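Long-range contact in endo-beta-mannanase (Opitutaceae bacterium TAV5, PDB 7BOB), which probably releases mannose units from the ends of beta-1,4-linked manno-oligosaccharides, as a family 5 glycoside hydrolase of a termite-hindgut bacterium: residues 200-212 against 227-239. Numbering follows the deposited sequence.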
loop_
_atom_site.group_PDB
_atom_site.type_symbol
_atom_site.label_atom_id
_atom_site.label_comp_id
_atom_site.label_asym_id
_atom_site.label_seq_id
_atom_site.Cartn_x
_atom_site.Cartn_y
_atom_site.Cartn_z
ATOM N N VAL A 200 11.053 -8.905 -16.923
ATOM C CA VAL A 200 11.562 -9.888 -15.964
ATOM C C VAL A 200 11.171 -9.540 -14.529
ATOM O O VAL A 200 10.764 -10.412 -13.758
ATOM C CB VAL A 200 13.095 -10.010 -16.084
ATOM C CG1 VAL A 200 13.611 -11.034 -15.082
ATOM C CG2 VAL A 200 13.508 -10.401 -17.509
ATOM N N ILE A 201 11.317 -8.271 -14.136
ATOM C CA ILE A 201 11.212 -7.887 -12.732
ATOM C C ILE A 201 9.823 -7.377 -12.326
ATOM O O ILE A 201 9.605 -7.125 -11.132
ATOM C CB ILE A 201 12.281 -6.832 -12.375
ATOM C CG1 ILE A 201 11.962 -5.498 -13.068
ATOM C CG2 ILE A 201 13.723 -7.352 -12.734
ATOM C CD1 ILE A 201 12.617 -4.296 -12.421
ATOM N N ALA A 202 8.889 -7.185 -13.268
ATOM C CA ALA A 202 7.516 -6.817 -12.903
ATOM C C ALA A 202 6.519 -7.606 -13.745
ATOM O O ALA A 202 6.894 -8.347 -14.660
ATOM C CB ALA A 202 7.277 -5.307 -13.047
ATOM N N ASP A 203 5.231 -7.469 -13.417
ATOM C CA ASP A 203 4.153 -7.981 -14.267
ATOM C C ASP A 203 3.404 -6.770 -14.809
ATOM O O ASP A 203 2.496 -6.244 -14.167
ATOM C CB ASP A 203 3.195 -8.930 -13.556
ATOM C CG ASP A 203 2.193 -9.578 -14.529
ATOM O OD1 ASP A 203 2.325 -9.383 -15.765
ATOM O OD2 ASP A 203 1.289 -10.304 -14.063
ATOM N N THR A 204 3.809 -6.340 -16.003
ATOM C CA THR A 204 3.223 -5.215 -16.710
ATOM C C THR A 204 2.235 -5.665 -17.764
ATOM O O THR A 204 1.668 -4.821 -18.445
ATOM C CB THR A 204 4.320 -4.404 -17.394
ATOM O OG1 THR A 204 4.897 -5.219 -18.435
ATOM C CG2 THR A 204 5.410 -4.018 -16.390
ATOM N N GLY A 205 2.040 -6.978 -17.926
ATOM C CA GLY A 205 1.357 -7.528 -19.072
ATOM C C GLY A 205 2.259 -7.791 -20.262
ATOM O O GLY A 205 1.807 -8.403 -21.241
ATOM N N TRP A 206 3.526 -7.361 -20.209
ATOM C CA TRP A 206 4.497 -7.640 -21.271
ATOM C C TRP A 206 5.366 -8.794 -20.774
ATOM O O TRP A 206 6.332 -8.591 -20.030
ATOM C CB TRP A 206 5.293 -6.387 -21.618
ATOM C CG TRP A 206 4.441 -5.371 -22.365
ATOM C CD1 TRP A 206 3.682 -4.364 -21.819
ATOM C CD2 TRP A 206 4.243 -5.291 -23.787
ATOM N NE1 TRP A 206 3.032 -3.662 -22.813
ATOM C CE2 TRP A 206 3.360 -4.210 -24.028
ATOM C CE3 TRP A 206 4.726 -6.029 -24.879
ATOM C CZ2 TRP A 206 2.955 -3.845 -25.317
ATOM C CZ3 TRP A 206 4.320 -5.672 -26.151
ATOM C CH2 TRP A 206 3.446 -4.581 -26.364
ATOM N N ARG A 207 5.006 -10.012 -21.170
ATOM C CA ARG A 207 5.455 -11.213 -20.483
ATOM C C ARG A 207 6.319 -12.091 -21.369
ATOM O O ARG A 207 6.130 -12.163 -22.591
ATOM C CB ARG A 207 4.272 -12.033 -20.005
ATOM C CG ARG A 207 3.434 -11.323 -18.955
ATOM C CD ARG A 207 2.092 -12.001 -18.808
ATOM N NE ARG A 207 1.405 -11.577 -17.593
ATOM C CZ ARG A 207 0.239 -12.069 -17.190
ATOM N NH1 ARG A 207 -0.370 -13.001 -17.919
ATOM N NH2 ARG A 207 -0.311 -11.641 -16.050
ATOM N N LEU A 208 7.269 -12.758 -20.720
ATOM C CA LEU A 208 8.010 -13.867 -21.303
ATOM C C LEU A 208 7.266 -15.143 -20.946
ATOM O O LEU A 208 7.265 -15.552 -19.788
ATOM C CB LEU A 208 9.434 -13.929 -20.748
ATOM C CG LEU A 208 10.274 -12.655 -20.814
ATOM C CD1 LEU A 208 11.582 -12.851 -20.074
ATOM C CD2 LEU A 208 10.536 -12.298 -22.270
ATOM N N GLY A 209 6.623 -15.771 -21.919
ATOM C CA GLY A 209 6.110 -17.098 -21.646
ATOM C C GLY A 209 4.620 -17.288 -21.813
ATOM O O GLY A 209 3.820 -16.955 -20.919
ATOM N N GLY A 210 4.243 -17.807 -22.986
ATOM C CA GLY A 210 2.929 -18.374 -23.200
ATOM C C GLY A 210 3.056 -19.749 -23.836
ATOM O O GLY A 210 4.160 -20.278 -24.004
ATOM N N SER A 211 1.903 -20.314 -24.187
ATOM C CA SER A 211 1.853 -21.539 -24.977
ATOM C C SER A 211 1.001 -21.301 -26.221
ATOM O O SER A 211 -0.134 -20.822 -26.123
ATOM C CB SER A 211 1.313 -22.718 -24.153
ATOM O OG SER A 211 -0.100 -22.767 -24.190
ATOM N N SER A 212 1.556 -21.655 -27.379
ATOM C CA SER A 212 1.023 -21.281 -28.692
ATOM C C SER A 212 -0.429 -21.708 -28.924
ATOM O O SER A 212 -1.228 -20.949 -29.475
ATOM C CB SER A 212 1.921 -21.869 -29.786
ATOM O OG SER A 212 1.697 -21.233 -31.030
ATOM N N PRO A 227 8.097 -16.697 -31.598
ATOM C CA PRO A 227 8.762 -17.463 -30.526
ATOM C C PRO A 227 8.096 -17.326 -29.165
ATOM O O PRO A 227 8.050 -18.307 -28.423
ATOM C CB PRO A 227 10.192 -16.904 -30.517
ATOM C CG PRO A 227 10.107 -15.584 -31.141
ATOM C CD PRO A 227 8.955 -15.618 -32.119
ATOM N N ASN A 228 7.563 -16.150 -28.816
ATOM C CA ASN A 228 7.021 -15.888 -27.480
ATOM C C ASN A 228 5.534 -15.565 -27.608
ATOM O O ASN A 228 5.148 -14.391 -27.711
ATOM C CB ASN A 228 7.793 -14.757 -26.788
ATOM C CG ASN A 228 7.169 -14.344 -25.431
ATOM O OD1 ASN A 228 6.486 -15.135 -24.778
ATOM N ND2 ASN A 228 7.397 -13.092 -25.029
ATOM N N PRO A 229 4.663 -16.576 -27.545
ATOM C CA PRO A 229 3.222 -16.348 -27.787
ATOM C C PRO A 229 2.548 -15.360 -26.832
ATOM O O PRO A 229 1.461 -14.861 -27.161
ATOM C CB PRO A 229 2.614 -17.751 -27.637
ATOM C CG PRO A 229 3.783 -18.702 -27.781
ATOM C CD PRO A 229 4.966 -17.981 -27.225
ATOM N N ALA A 230 3.140 -15.064 -25.671
ATOM C CA ALA A 230 2.567 -14.048 -24.798
ATOM C C ALA A 230 2.723 -12.660 -25.377
ATOM O O ALA A 230 2.062 -11.730 -24.906
ATOM C CB ALA A 230 3.207 -14.091 -23.411
ATOM N N GLN A 231 3.582 -12.511 -26.390
ATOM C CA GLN A 231 3.731 -11.281 -27.164
ATOM C C GLN A 231 3.417 -11.635 -28.615
ATOM O O GLN A 231 4.325 -11.833 -29.440
ATOM C CB GLN A 231 5.131 -10.691 -26.996
ATOM C CG GLN A 231 5.396 -10.139 -25.583
ATOM C CD GLN A 231 6.830 -9.672 -25.395
ATOM O OE1 GLN A 231 7.440 -9.133 -26.311
ATOM N NE2 GLN A 231 7.380 -9.899 -24.216
ATOM N N PRO A 232 2.137 -11.729 -28.959
ATOM C CA PRO A 232 1.767 -12.236 -30.284
ATOM C C PRO A 232 2.259 -11.316 -31.386
ATOM O O PRO A 232 2.191 -10.089 -31.281
ATOM C CB PRO A 232 0.240 -12.278 -30.231
ATOM C CG PRO A 232 -0.108 -11.213 -29.227
ATOM C CD PRO A 232 0.958 -11.327 -28.178
ATOM N N GLY A 233 2.777 -11.925 -32.445
ATOM C CA GLY A 233 3.240 -11.148 -33.573
ATOM C C GLY A 233 4.607 -10.519 -33.421
ATOM O O GLY A 233 5.012 -9.765 -34.311
ATOM N N ILE A 234 5.338 -10.805 -32.340
ATOM C CA ILE A 234 6.652 -10.212 -32.097
ATOM C C ILE A 234 7.724 -11.226 -32.487
ATOM O O ILE A 234 7.771 -12.330 -31.932
ATOM C CB ILE A 234 6.808 -9.786 -30.629
ATOM C CG1 ILE A 234 5.794 -8.683 -30.289
ATOM C CG2 ILE A 234 8.241 -9.328 -30.370
ATOM C CD1 ILE A 234 6.092 -7.387 -30.980
ATOM N N ASP A 235 8.581 -10.873 -33.448
ATOM C CA ASP A 235 9.605 -11.812 -33.894
ATOM C C ASP A 235 10.863 -11.743 -33.048
ATOM O O ASP A 235 11.551 -12.752 -32.898
ATOM C CB ASP A 235 9.988 -11.560 -35.370
ATOM C CG ASP A 235 8.788 -11.579 -36.289
ATOM O OD1 ASP A 235 8.244 -12.673 -36.551
ATOM O OD2 ASP A 235 8.357 -10.491 -36.723
ATOM N N VAL A 236 11.206 -10.565 -32.533
ATOM C CA VAL A 236 12.462 -10.358 -31.822
ATOM C C VAL A 236 12.156 -9.726 -30.468
ATOM O O VAL A 236 11.713 -8.573 -30.404
ATOM C CB VAL A 236 13.437 -9.468 -32.603
ATOM C CG1 VAL A 236 14.710 -9.298 -31.798
ATOM C CG2 VAL A 236 13.738 -10.062 -33.990
ATOM N N LEU A 237 12.417 -10.464 -29.396
ATOM C CA LEU A 237 12.332 -9.893 -28.059
ATOM C C LEU A 237 13.436 -8.858 -27.893
ATOM O O LEU A 237 14.475 -8.925 -28.560
ATOM C CB LEU A 237 12.479 -10.990 -27.011
ATOM C CG LEU A 237 11.530 -12.167 -27.220
ATOM C CD1 LEU A 237 11.675 -13.193 -26.077
ATOM C CD2 LEU A 237 10.090 -11.650 -27.313
ATOM N N THR A 238 13.208 -7.881 -27.020
ATOM C CA THR A 238 14.245 -6.899 -26.729
ATOM C C THR A 238 14.560 -6.854 -25.231
ATOM O O THR A 238 13.753 -7.250 -24.385
ATOM C CB THR A 238 13.843 -5.496 -27.203
ATOM O OG1 THR A 238 12.717 -5.061 -26.444
ATOM C CG2 THR A 238 13.491 -5.495 -28.687
ATOM N N MET A 239 15.762 -6.358 -24.918
ATOM C CA MET A 239 16.195 -6.107 -23.550
ATOM C C MET A 239 16.901 -4.760 -23.517
ATOM O O MET A 239 17.614 -4.397 -24.462
ATOM C CB MET A 239 17.122 -7.216 -23.037
ATOM C CG MET A 239 17.432 -7.142 -21.538
ATOM S SD MET A 239 15.907 -6.879 -20.580
ATOM C CE MET A 239 14.973 -8.368 -20.973
HETATM O O HOH W 1 3.116 -9.720 -23.223
#
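In the long connection between helix 198-201 and strand 237-241 of the TIM barrel, the N228 amide meets the backbone of R207 and G209 with both its ends. N228 ND2 donates to R207 O at 2.9 Å, nearly straight (175°), in the carbonyl plane and on a lone pair; G209 N returns a bond to N228 OD1 at 2.9 Å, tilted from that amide's plane. CG stands opposite the backbone N (chi1 174°), which carries the amide across to the 207-209 backbone. R207 O takes a second donor, Q231 NE2, at 3.1 Å; this one arrives from above the carbonyl plane, while the same nitrogen also bonds Q199 OE1. An alanine in place of N228 would probably leave G209 N without its acceptor and R207 O with Q231 alone of its two side-chain donors, freeing the 207-209 backbone to shift. A water adds a bridge, donating to G205 O and A230 O and accepting from R207 N. Van der Waals contacts flank these bonds: A230 CB lies 3.8 Å from G209 C, and L208 CD2 makes an apolar contact with L237 CD1 at 4.1 Å, the two leucines crossing obliquely. The R207 side chain leads away from the 227-239 segment, and its guanidinium grips D203 side-on through NE and NH2; NH2 also bonds R396 O. D203 OD1 accepts from G205 N too, closing an Asx turn. The type I turn from N228 to Q231 is thus pinned to the 207-209 backbone by side-chain amides, within the helix-to-strand connection ahead of strand 237-241 in the (beta/alpha)8 barrel characteristic of glycoside hydrolase family 5.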